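Local coordinates for protein methyltransferase WBDD (Escherichia coli, PDB 4AZS) that acts as a bifunctional kinase and methyltransferase that regulates the chain length of the O9a O antigen, at residues L399-F404 with W450-L455; S347-S351 with L455-E460; A169-A175 with R216-V221. All blocks are in the same frame, centred on the assembly; numbering follows the deposited sequence.

Contact 1: L399-F404 with W450-L455; sequences LVQSFF and WNFVLL. Unlike the reference sequence in segment 450-455: Val453 (reference Ala).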
loop_
_atom_site.group_PDB
_atom_site.type_symbol
_atom_site.label_atom_id
_atom_site.label_comp_id
_atom_site.label_asym_id
_atom_site.label_seq_id
_atom_site.Cartn_x
_atom_site.Cartn_y
_atom_site.Cartn_z
ATOM N N LEU A 399 43.316 -36.741 -39.092
ATOM C CA LEU A 399 42.331 -36.297 -40.100
ATOM C C LEU A 399 41.714 -37.467 -40.860
ATOM O O LEU A 399 40.526 -37.446 -41.209
ATOM C CB LEU A 399 42.979 -35.325 -41.101
ATOM C CG LEU A 399 43.331 -33.906 -40.618
ATOM C CD1 LEU A 399 44.363 -33.917 -39.503
ATOM C CD2 LEU A 399 43.852 -33.045 -41.760
ATOM N N VAL A 400 42.496 -38.512 -41.110
ATOM C CA VAL A 400 41.956 -39.660 -41.827
ATOM C C VAL A 400 40.934 -40.315 -40.915
ATOM O O VAL A 400 39.900 -40.798 -41.390
ATOM C CB VAL A 400 43.051 -40.661 -42.278
ATOM C CG1 VAL A 400 42.451 -42.005 -42.696
ATOM C CG2 VAL A 400 43.869 -40.082 -43.411
ATOM N N GLN A 401 41.203 -40.268 -39.606
ATOM C CA GLN A 401 40.335 -40.902 -38.606
ATOM C C GLN A 401 38.981 -40.204 -38.554
ATOM O O GLN A 401 37.937 -40.857 -38.661
ATOM C CB GLN A 401 40.984 -40.901 -37.202
ATOM C CG GLN A 401 40.126 -41.531 -36.094
ATOM C CD GLN A 401 40.223 -43.058 -36.007
ATOM O OE1 GLN A 401 40.527 -43.733 -36.987
ATOM N NE2 GLN A 401 39.962 -43.605 -34.817
ATOM N N SER A 402 38.996 -38.886 -38.398
ATOM C CA SER A 402 37.741 -38.122 -38.447
ATOM C C SER A 402 37.000 -38.355 -39.762
ATOM O O SER A 402 35.772 -38.437 -39.790
ATOM C CB SER A 402 38.000 -36.638 -38.319
ATOM O OG SER A 402 38.791 -36.290 -39.410
ATOM N N PHE A 403 37.734 -38.484 -40.857
ATOM C CA PHE A 403 37.046 -38.651 -42.103
ATOM C C PHE A 403 36.199 -39.931 -42.061
ATOM O O PHE A 403 35.206 -40.060 -42.790
ATOM C CB PHE A 403 38.007 -38.656 -43.285
ATOM C CG PHE A 403 37.299 -38.536 -44.599
ATOM C CD1 PHE A 403 36.941 -37.284 -45.097
ATOM C CD2 PHE A 403 36.911 -39.657 -45.287
ATOM C CE1 PHE A 403 36.251 -37.161 -46.278
ATOM C CE2 PHE A 403 36.216 -39.537 -46.483
ATOM C CZ PHE A 403 35.874 -38.284 -46.974
ATOM N N PHE A 404 36.574 -40.877 -41.196
ATOM C CA PHE A 404 35.784 -42.092 -41.053
ATOM C C PHE A 404 34.488 -41.807 -40.333
ATOM O O PHE A 404 33.462 -42.428 -40.615
ATOM C CB PHE A 404 36.555 -43.162 -40.284
ATOM C CG PHE A 404 37.775 -43.639 -40.991
ATOM C CD1 PHE A 404 37.702 -44.037 -42.324
ATOM C CD2 PHE A 404 38.983 -43.730 -40.321
ATOM C CE1 PHE A 404 38.820 -44.501 -42.985
ATOM C CE2 PHE A 404 40.111 -44.199 -40.973
ATOM C CZ PHE A 404 40.029 -44.567 -42.310
ATOM N N TRP A 450 48.895 -43.782 -43.773
ATOM C CA TRP A 450 47.555 -43.198 -43.815
ATOM C C TRP A 450 47.626 -41.786 -44.356
ATOM O O TRP A 450 48.358 -40.952 -43.807
ATOM C CB TRP A 450 46.933 -43.121 -42.440
ATOM C CG TRP A 450 46.498 -44.424 -41.865
ATOM C CD1 TRP A 450 47.008 -45.672 -42.126
ATOM C CD2 TRP A 450 45.451 -44.638 -40.860
ATOM N NE1 TRP A 450 46.369 -46.607 -41.381
ATOM C CE2 TRP A 450 45.440 -46.057 -40.588
ATOM C CE3 TRP A 450 44.570 -43.812 -40.172
ATOM C CZ2 TRP A 450 44.559 -46.624 -39.687
ATOM C CZ3 TRP A 450 43.704 -44.385 -39.246
ATOM C CH2 TRP A 450 43.681 -45.761 -39.025
ATOM N N ASN A 451 46.906 -41.520 -45.445
ATOM C CA ASN A 451 46.838 -40.150 -46.027
ATOM C C ASN A 451 45.752 -40.142 -47.049
ATOM O O ASN A 451 45.093 -41.171 -47.235
ATOM C CB ASN A 451 48.167 -39.712 -46.630
ATOM C CG ASN A 451 48.599 -40.577 -47.791
ATOM O OD1 ASN A 451 47.799 -40.988 -48.605
ATOM N ND2 ASN A 451 49.871 -40.860 -47.861
ATOM N N PHE A 452 45.466 -38.971 -47.629
ATOM C CA PHE A 452 44.236 -38.875 -48.435
ATOM C C PHE A 452 44.393 -39.458 -49.808
ATOM O O PHE A 452 43.434 -39.930 -50.360
ATOM C CB PHE A 452 43.675 -37.467 -48.458
ATOM C CG PHE A 452 42.976 -37.099 -47.186
ATOM C CD1 PHE A 452 41.634 -37.388 -47.014
ATOM C CD2 PHE A 452 43.681 -36.537 -46.130
ATOM C CE1 PHE A 452 40.986 -37.050 -45.827
ATOM C CE2 PHE A 452 43.030 -36.179 -44.941
ATOM C CZ PHE A 452 41.687 -36.451 -44.793
ATOM N N VAL A 453 45.610 -39.514 -50.309
ATOM C CA VAL A 453 45.902 -40.224 -51.540
ATOM C C VAL A 453 45.575 -41.701 -51.403
ATOM O O VAL A 453 44.950 -42.304 -52.290
ATOM C CB VAL A 453 47.362 -40.038 -51.920
ATOM C CG1 VAL A 453 47.746 -40.998 -53.037
ATOM C CG2 VAL A 453 47.576 -38.587 -52.369
ATOM N N LEU A 454 45.924 -42.267 -50.247
ATOM C CA LEU A 454 45.626 -43.697 -49.981
ATOM C C LEU A 454 44.142 -43.930 -49.792
ATOM O O LEU A 454 43.569 -44.910 -50.295
ATOM C CB LEU A 454 46.404 -44.204 -48.745
ATOM C CG LEU A 454 46.250 -45.723 -48.446
ATOM C CD1 LEU A 454 47.546 -46.521 -48.612
ATOM C CD2 LEU A 454 45.802 -45.780 -47.013
ATOM N N LEU A 455 43.528 -43.050 -49.029
ATOM C CA LEU A 455 42.096 -43.123 -48.783
ATOM C C LEU A 455 41.327 -43.107 -50.096
ATOM O O LEU A 455 40.391 -43.907 -50.287
ATOM C CB LEU A 455 41.666 -41.941 -47.922
ATOM C CG LEU A 455 40.556 -42.091 -46.898
ATOM C CD1 LEU A 455 40.796 -43.288 -46.032
ATOM C CD2 LEU A 455 40.480 -40.871 -45.998
#
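Leu399 O, which meets the ring of Phe452 at CZ (3.9 Å), is gripped twice from its own helix. Phe403 N makes the regular backbone bond and Ser402 OG adds a second, 2.8 Å from Leu399 O; both arrive from the same face of the carbonyl plane. Leu399 CB lies at the edge of the Phe452 ring, in its plane, while Val400 CG2 sits over one face, offset toward the rim. The Phe452 ring also turns its edge, at CE1, toward the face of Phe403 in an offset T-shaped pair, centroids 6.0 Å apart and planes at 88°. Val400 divides its branches: with CG1 anti to the backbone N (chi1 165°), that methyl reaches Trp450 CE3 at 3.8 Å and meets Leu455 CD1 tip to tip, whereas CG2 rests on the backbone of Asn451. Leu455 straddles two rings, its CD1 against Phe404 CE1 and its CD2 against Phe403 CD2, the latter at 3.8 Å. Trp450 CZ3 comes in at the edge of the Phe404 ring, 4.0 Å from CE2, the two side chains crossing at about a right angle. Gln401 OE1 lies at the edge of both the Trp450 and Phe404 rings; this buried oxygen has no polar partner in the model, although NE2 of the same amide bonds to Glu483. Trp450 NE1 is satisfied by the carbonyl of Glu445. Asn451 is the N-cap of helix 452-460: its OD1 accepts from Leu454 N (2.8 Å, 158°). Glu356 accepts from Phe452 N and Val453 N, so a carboxylate faces the helix start, whose dipole would probably stabilise its negative charge. Between the segments the contact is thus apolar, while polar groups are met within each segment or by outside residues, Gln401 OE1 excepted.

Contact 2: S347-S351 with L455-E460; sequences SLLRS and LLALFE. With SO4 (sulfate ion), chain L.
Leu349 points into helix 452-460 and spreads its atoms over three residues of that helix, Leu455, Leu456 and Phe459. With CG anti to its carbonyl carbon (chi1 -84°), the leucine sends CD1 obliquely against Phe459, 3.8 Å from that residue's CB, and CD2 against Leu455 CD2 at 4.1 Å, where the two side chains cross at about a right angle. Its CB is left to receive Leu456 CD1 at 3.9 Å. That same CD1 methyl of Leu456 also touches Arg350 CG at 3.8 Å, and Leu456 CD2 approaches the backbone of Arg350, so this side chain fits between the bases of two neighbours on segment 347-351. Arg350 thus contributes its aliphatic part to the packing. Beyond it the chain bends at chi3 (-67°), which turns the guanidinium back over its own helix, with Ser347 N above one of its faces. Glu460 OE2 comes within 4.2 Å of Arg350 CG but stays 4.9 Å from NH1; the opposite charges are near without touching, and their attraction is probably modest, since both residues are exposed to solvent. A sulfate, probably from the crystallisation liquor, lies at the edge of the guanidinium and accepts a weak bond from Arg350 NE; the position of its O1 is doubtful. Toward the interior, Trp438 of helix 435-443 meets Phe459 edge-to-face and also touches Leu349, while Phe403 of helix 397-410 packs on Leu349. The short helical segments run in roughly opposite directions, at 147°, with axes 9.5 Å apart. Together with Phe452, the residues Leu455, Leu456 and Phe459 form the four-sided hole into which Leu349 fits as a single knob, in the manner of knobs-into-holes packing. It belongs to the helical lobe of the protein kinase fold, in which helix 341-357 probably leads into the catalytic loop.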
loop_
_atom_site.group_PDB
_atom_site.type_symbol
_atom_site.label_atom_id
_atom_site.label_comp_id
_atom_site.label_asym_id
_atom_site.label_seq_id
_atom_site.Cartn_x
_atom_site.Cartn_y
_atom_site.Cartn_z
ATOM N N SER A 347 33.810 -37.401 -55.019
ATOM C CA SER A 347 34.196 -36.039 -55.399
ATOM C C SER A 347 34.975 -35.352 -54.266
ATOM O O SER A 347 36.001 -34.729 -54.496
ATOM C CB SER A 347 32.976 -35.198 -55.838
ATOM O OG SER A 347 31.963 -35.134 -54.840
ATOM N N LEU A 348 34.526 -35.526 -53.034
ATOM C CA LEU A 348 35.203 -34.884 -51.905
ATOM C C LEU A 348 36.598 -35.475 -51.730
ATOM O O LEU A 348 37.580 -34.743 -51.578
ATOM C CB LEU A 348 34.358 -35.066 -50.659
ATOM C CG LEU A 348 34.636 -34.123 -49.500
ATOM C CD1 LEU A 348 34.350 -32.668 -49.883
ATOM C CD2 LEU A 348 33.795 -34.557 -48.311
ATOM N N LEU A 349 36.702 -36.804 -51.800
ATOM C CA LEU A 349 37.984 -37.452 -51.648
ATOM C C LEU A 349 38.938 -37.056 -52.730
ATOM O O LEU A 349 40.126 -36.854 -52.466
ATOM C CB LEU A 349 37.854 -38.978 -51.636
ATOM C CG LEU A 349 37.500 -39.506 -50.257
ATOM C CD1 LEU A 349 37.154 -40.980 -50.324
ATOM C CD2 LEU A 349 38.675 -39.236 -49.320
ATOM N N ARG A 350 38.433 -36.944 -53.956
ATOM C CA ARG A 350 39.280 -36.467 -55.031
ATOM C C ARG A 350 39.836 -35.072 -54.724
ATOM O O ARG A 350 41.014 -34.825 -54.929
ATOM C CB ARG A 350 38.560 -36.506 -56.392
ATOM C CG ARG A 350 38.405 -37.931 -56.932
ATOM C CD ARG A 350 37.908 -37.996 -58.381
ATOM N NE ARG A 350 36.534 -37.507 -58.527
ATOM C CZ ARG A 350 35.430 -38.230 -58.339
ATOM N NH1 ARG A 350 35.487 -39.499 -57.969
ATOM N NH2 ARG A 350 34.252 -37.663 -58.515
ATOM N N SER A 351 39.029 -34.165 -54.200
ATOM C CA SER A 351 39.563 -32.838 -53.971
ATOM C C SER A 351 40.530 -32.855 -52.765
ATOM O O SER A 351 41.548 -32.147 -52.771
ATOM C CB SER A 351 38.445 -31.781 -53.820
ATOM O OG SER A 351 37.833 -31.846 -52.550
ATOM N N LEU A 455 43.528 -43.050 -49.029
ATOM C CA LEU A 455 42.096 -43.123 -48.783
ATOM C C LEU A 455 41.327 -43.107 -50.096
ATOM O O LEU A 455 40.391 -43.907 -50.287
ATOM C CB LEU A 455 41.666 -41.941 -47.922
ATOM C CG LEU A 455 40.556 -42.091 -46.898
ATOM C CD1 LEU A 455 40.796 -43.288 -46.032
ATOM C CD2 LEU A 455 40.480 -40.871 -45.998
ATOM N N LEU A 456 41.726 -42.208 -51.003
ATOM C CA LEU A 456 41.072 -42.107 -52.303
ATOM C C LEU A 456 41.319 -43.360 -53.133
ATOM O O LEU A 456 40.397 -43.918 -53.714
ATOM C CB LEU A 456 41.539 -40.855 -53.056
ATOM C CG LEU A 456 41.099 -40.841 -54.522
ATOM C CD1 LEU A 456 39.577 -40.785 -54.637
ATOM C CD2 LEU A 456 41.731 -39.694 -55.283
ATOM N N ALA A 457 42.556 -43.825 -53.215
ATOM C CA ALA A 457 42.846 -44.999 -54.054
ATOM C C ALA A 457 42.071 -46.223 -53.562
ATOM O O ALA A 457 41.509 -46.980 -54.361
ATOM C CB ALA A 457 44.343 -45.281 -54.119
ATOM N N LEU A 458 41.988 -46.398 -52.248
ATOM C CA LEU A 458 41.290 -47.560 -51.748
ATOM C C LEU A 458 39.786 -47.368 -51.999
ATOM O O LEU A 458 39.084 -48.333 -52.313
ATOM C CB LEU A 458 41.617 -47.839 -50.284
ATOM C CG LEU A 458 42.983 -48.454 -50.003
ATOM C CD1 LEU A 458 43.272 -48.512 -48.515
ATOM C CD2 LEU A 458 43.102 -49.843 -50.582
ATOM N N PHE A 459 39.299 -46.132 -51.894
ATOM C CA PHE A 459 37.908 -45.859 -52.130
ATOM C C PHE A 459 37.484 -46.239 -53.543
ATOM O O PHE A 459 36.478 -46.888 -53.728
ATOM C CB PHE A 459 37.568 -44.392 -51.882
ATOM C CG PHE A 459 36.173 -44.036 -52.309
ATOM C CD1 PHE A 459 35.113 -44.201 -51.438
ATOM C CD2 PHE A 459 35.922 -43.594 -53.606
ATOM C CE1 PHE A 459 33.819 -43.886 -51.828
ATOM C CE2 PHE A 459 34.632 -43.279 -54.006
ATOM C CZ PHE A 459 33.587 -43.408 -53.110
ATOM N N GLU A 460 38.281 -45.865 -54.527
ATOM C CA GLU A 460 38.025 -46.228 -55.922
ATOM C C GLU A 460 38.028 -47.735 -56.234
ATOM O O GLU A 460 37.444 -48.180 -57.208
ATOM C CB GLU A 460 39.043 -45.504 -56.814
ATOM C CG GLU A 460 38.713 -44.005 -56.954
ATOM C CD GLU A 460 39.869 -43.158 -57.500
ATOM O OE1 GLU A 460 40.944 -43.729 -57.834
ATOM O OE2 GLU A 460 39.707 -41.907 -57.585
HETATM S S SO4 L . 34.882 -34.321 -59.648
HETATM O O1 SO4 L . 34.767 -35.497 -58.761
HETATM O O2 SO4 L . 36.315 -34.086 -59.952
HETATM O O3 SO4 L . 34.283 -33.123 -58.995
HETATM O O4 SO4 L . 34.133 -34.618 -60.893
#

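Contact 3: A169-A175 with R216-V221; sequences AVILELA and RPMYLV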
loop_
_atom_site.group_PDB
_atom_site.type_symbol
_atom_site.label_atom_id
_atom_site.label_comp_id
_atom_site.label_asym_id
_atom_site.label_seq_id
_atom_site.Cartn_x
_atom_site.Cartn_y
_atom_site.Cartn_z
ATOM N N ALA A 169 20.126 2.545 -46.118
ATOM C CA ALA A 169 21.203 2.634 -45.131
ATOM C C ALA A 169 20.785 3.530 -43.995
ATOM O O ALA A 169 20.023 4.483 -44.175
ATOM C CB ALA A 169 22.453 3.181 -45.749
ATOM N N VAL A 170 21.296 3.203 -42.830
ATOM C CA VAL A 170 21.078 3.975 -41.614
ATOM C C VAL A 170 22.394 4.186 -40.915
ATOM O O VAL A 170 23.182 3.234 -40.765
ATOM C CB VAL A 170 20.104 3.259 -40.645
ATOM C CG1 VAL A 170 19.716 4.177 -39.494
ATOM C CG2 VAL A 170 18.854 2.861 -41.394
ATOM N N ILE A 171 22.628 5.422 -40.485
ATOM C CA ILE A 171 23.785 5.762 -39.679
ATOM C C ILE A 171 23.311 6.219 -38.318
ATOM O O ILE A 171 22.491 7.143 -38.239
ATOM C CB ILE A 171 24.621 6.857 -40.379
ATOM C CG1 ILE A 171 25.155 6.285 -41.656
ATOM C CG2 ILE A 171 25.801 7.301 -39.527
ATOM C CD1 ILE A 171 25.838 7.350 -42.477
ATOM N N LEU A 172 23.797 5.541 -37.271
ATOM C CA LEU A 172 23.431 5.834 -35.909
ATOM C C LEU A 172 24.657 6.123 -35.077
ATOM O O LEU A 172 25.607 5.379 -35.137
ATOM C CB LEU A 172 22.692 4.642 -35.277
ATOM C CG LEU A 172 21.418 4.274 -36.037
ATOM C CD1 LEU A 172 20.953 2.899 -35.586
ATOM C CD2 LEU A 172 20.316 5.294 -35.874
ATOM N N GLU A 173 24.594 7.186 -34.280
ATOM C CA GLU A 173 25.474 7.403 -33.152
ATOM C C GLU A 173 24.656 7.106 -31.922
ATOM O O GLU A 173 23.622 7.729 -31.705
ATOM C CB GLU A 173 25.968 8.828 -33.095
ATOM C CG GLU A 173 27.012 9.059 -32.002
ATOM C CD GLU A 173 27.380 10.517 -31.830
ATOM O OE1 GLU A 173 26.448 11.373 -31.942
ATOM O OE2 GLU A 173 28.587 10.777 -31.571
ATOM N N LEU A 174 25.116 6.164 -31.116
ATOM C CA LEU A 174 24.371 5.683 -29.976
ATOM C C LEU A 174 25.067 5.945 -28.653
ATOM O O LEU A 174 26.230 5.602 -28.461
ATOM C CB LEU A 174 24.158 4.192 -30.146
ATOM C CG LEU A 174 23.328 3.837 -31.386
ATOM C CD1 LEU A 174 23.403 2.336 -31.593
ATOM C CD2 LEU A 174 21.878 4.274 -31.266
ATOM N N ALA A 175 24.334 6.554 -27.735
ATOM C CA ALA A 175 24.813 6.750 -26.389
ATOM C C ALA A 175 24.915 5.397 -25.701
ATOM O O ALA A 175 24.248 4.430 -26.102
ATOM C CB ALA A 175 23.897 7.669 -25.598
ATOM N N ARG A 216 30.887 7.787 -28.056
ATOM C CA ARG A 216 29.743 7.113 -28.609
ATOM C C ARG A 216 30.118 6.481 -29.956
ATOM O O ARG A 216 30.659 7.144 -30.846
ATOM C CB ARG A 216 28.581 8.078 -28.780
ATOM C CG ARG A 216 28.059 8.649 -27.490
ATOM C CD ARG A 216 26.862 9.567 -27.706
ATOM N NE ARG A 216 26.379 9.946 -26.392
ATOM C CZ ARG A 216 25.697 11.048 -26.122
ATOM N NH1 ARG A 216 25.313 11.845 -27.098
ATOM N NH2 ARG A 216 25.448 11.363 -24.863
ATOM N N PRO A 217 29.797 5.202 -30.114
ATOM C CA PRO A 217 30.009 4.509 -31.359
ATOM C C PRO A 217 28.973 4.944 -32.425
ATOM O O PRO A 217 27.832 5.311 -32.105
ATOM C CB PRO A 217 29.854 3.026 -30.949
ATOM C CG PRO A 217 28.814 3.088 -29.881
ATOM C CD PRO A 217 29.122 4.341 -29.120
ATOM N N MET A 218 29.431 5.001 -33.658
ATOM C CA MET A 218 28.614 5.234 -34.827
ATOM C C MET A 218 28.579 3.930 -35.632
ATOM O O MET A 218 29.632 3.380 -35.951
ATOM C CB MET A 218 29.252 6.333 -35.669
ATOM C CG MET A 218 28.465 6.675 -36.898
ATOM S SD MET A 218 29.038 8.089 -37.874
ATOM C CE MET A 218 28.560 9.407 -36.790
ATOM N N TYR A 219 27.380 3.474 -35.950
ATOM C CA TYR A 219 27.128 2.284 -36.736
ATOM C C TYR A 219 26.486 2.605 -38.069
ATOM O O TYR A 219 25.697 3.517 -38.187
ATOM C CB TYR A 219 26.186 1.367 -35.964
ATOM C CG TYR A 219 26.857 0.731 -34.744
ATOM C CD1 TYR A 219 27.692 -0.395 -34.880
ATOM C CD2 TYR A 219 26.753 1.322 -33.483
ATOM C CE1 TYR A 219 28.336 -0.927 -33.769
ATOM C CE2 TYR A 219 27.397 0.780 -32.377
ATOM C CZ TYR A 219 28.148 -0.332 -32.535
ATOM O OH TYR A 219 28.779 -0.805 -31.453
ATOM N N LEU A 220 26.853 1.837 -39.064
ATOM C CA LEU A 220 26.244 1.841 -40.361
ATOM C C LEU A 220 25.413 0.564 -40.446
ATOM O O LEU A 220 25.921 -0.542 -40.230
ATOM C CB LEU A 220 27.336 1.793 -41.409
ATOM C CG LEU A 220 26.892 1.809 -42.854
ATOM C CD1 LEU A 220 26.105 3.042 -43.234
ATOM C CD2 LEU A 220 28.128 1.701 -43.722
ATOM N N VAL A 221 24.139 0.702 -40.729
ATOM C CA VAL A 221 23.196 -0.439 -40.606
ATOM C C VAL A 221 22.408 -0.545 -41.913
ATOM O O VAL A 221 22.085 0.482 -42.529
ATOM C CB VAL A 221 22.233 -0.174 -39.459
ATOM C CG1 VAL A 221 21.167 -1.215 -39.344
ATOM C CG2 VAL A 221 22.967 0.008 -38.155
#
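Two neighbouring strands of the seven-stranded methyltransferase sheet pair here: 169-173, at the end of the parallel set, and 216-221, the antiparallel strand that class I methyltransferases place between their fifth and sixth. Val170 with Val221 and Leu172 with Tyr219 are hydrogen-bonded pairs, each tied by two backbone bonds, Tyr219 N to Leu172 O at 2.7 Å and Leu172 N to Tyr219 O at 2.9 Å among them. Past the end of the first strand, Leu174 N still reaches Pro217 O at 3.0 Å. The non-hydrogen-bonded pairs are Ile171 with Leu220 and Glu173 with Met218. Ile171 works along one face with both branches, CG1 meeting Leu220 CD1 at 3.7 Å and CG2 lying against Met218 SD at the same distance. Glu173 CG touches Arg216 CB, but the charged ends go elsewhere. The carboxylate forms salt bridges to Arg44 and Arg49 and shares Ser142 with Arg216, and its side chain lies about 4 Å from the bound S-adenosylmethionine at the nearest atoms. Arg216, extended from CG to NE, has Ala175 CB over one face of its guanidinium (3.5 Å from NE), and its NH2 forms a salt bridge with Glu179. Helix 47-64 covers the face of Ile171, Met218 and Leu220; Tyr219, on the opposite face, packs on Arg192 and Ile195. In the sheet, strands 137-141 and 200-207 flank the pair.

In the fold
Contact 3 comes first along the chain and closes before the other two open. It lies in the methyltransferase sheet, on the opposite side of the chain's centre from contacts 1 and 2, whose centres are about 49 and 50 Å from its own. Those two belong to the kinase part, with centres 9 Å apart. Contact 1 is nested within the loop that contact 2 closes; both use helix 452-460 and share Leu455. They touch directly where Phe403 CE2 meets Leu349 CD2 at 3.8 Å, so helices 341-357, 397-410 and 452-460 share one apolar core. The separation reflects two catalytic modules carried on a single chain.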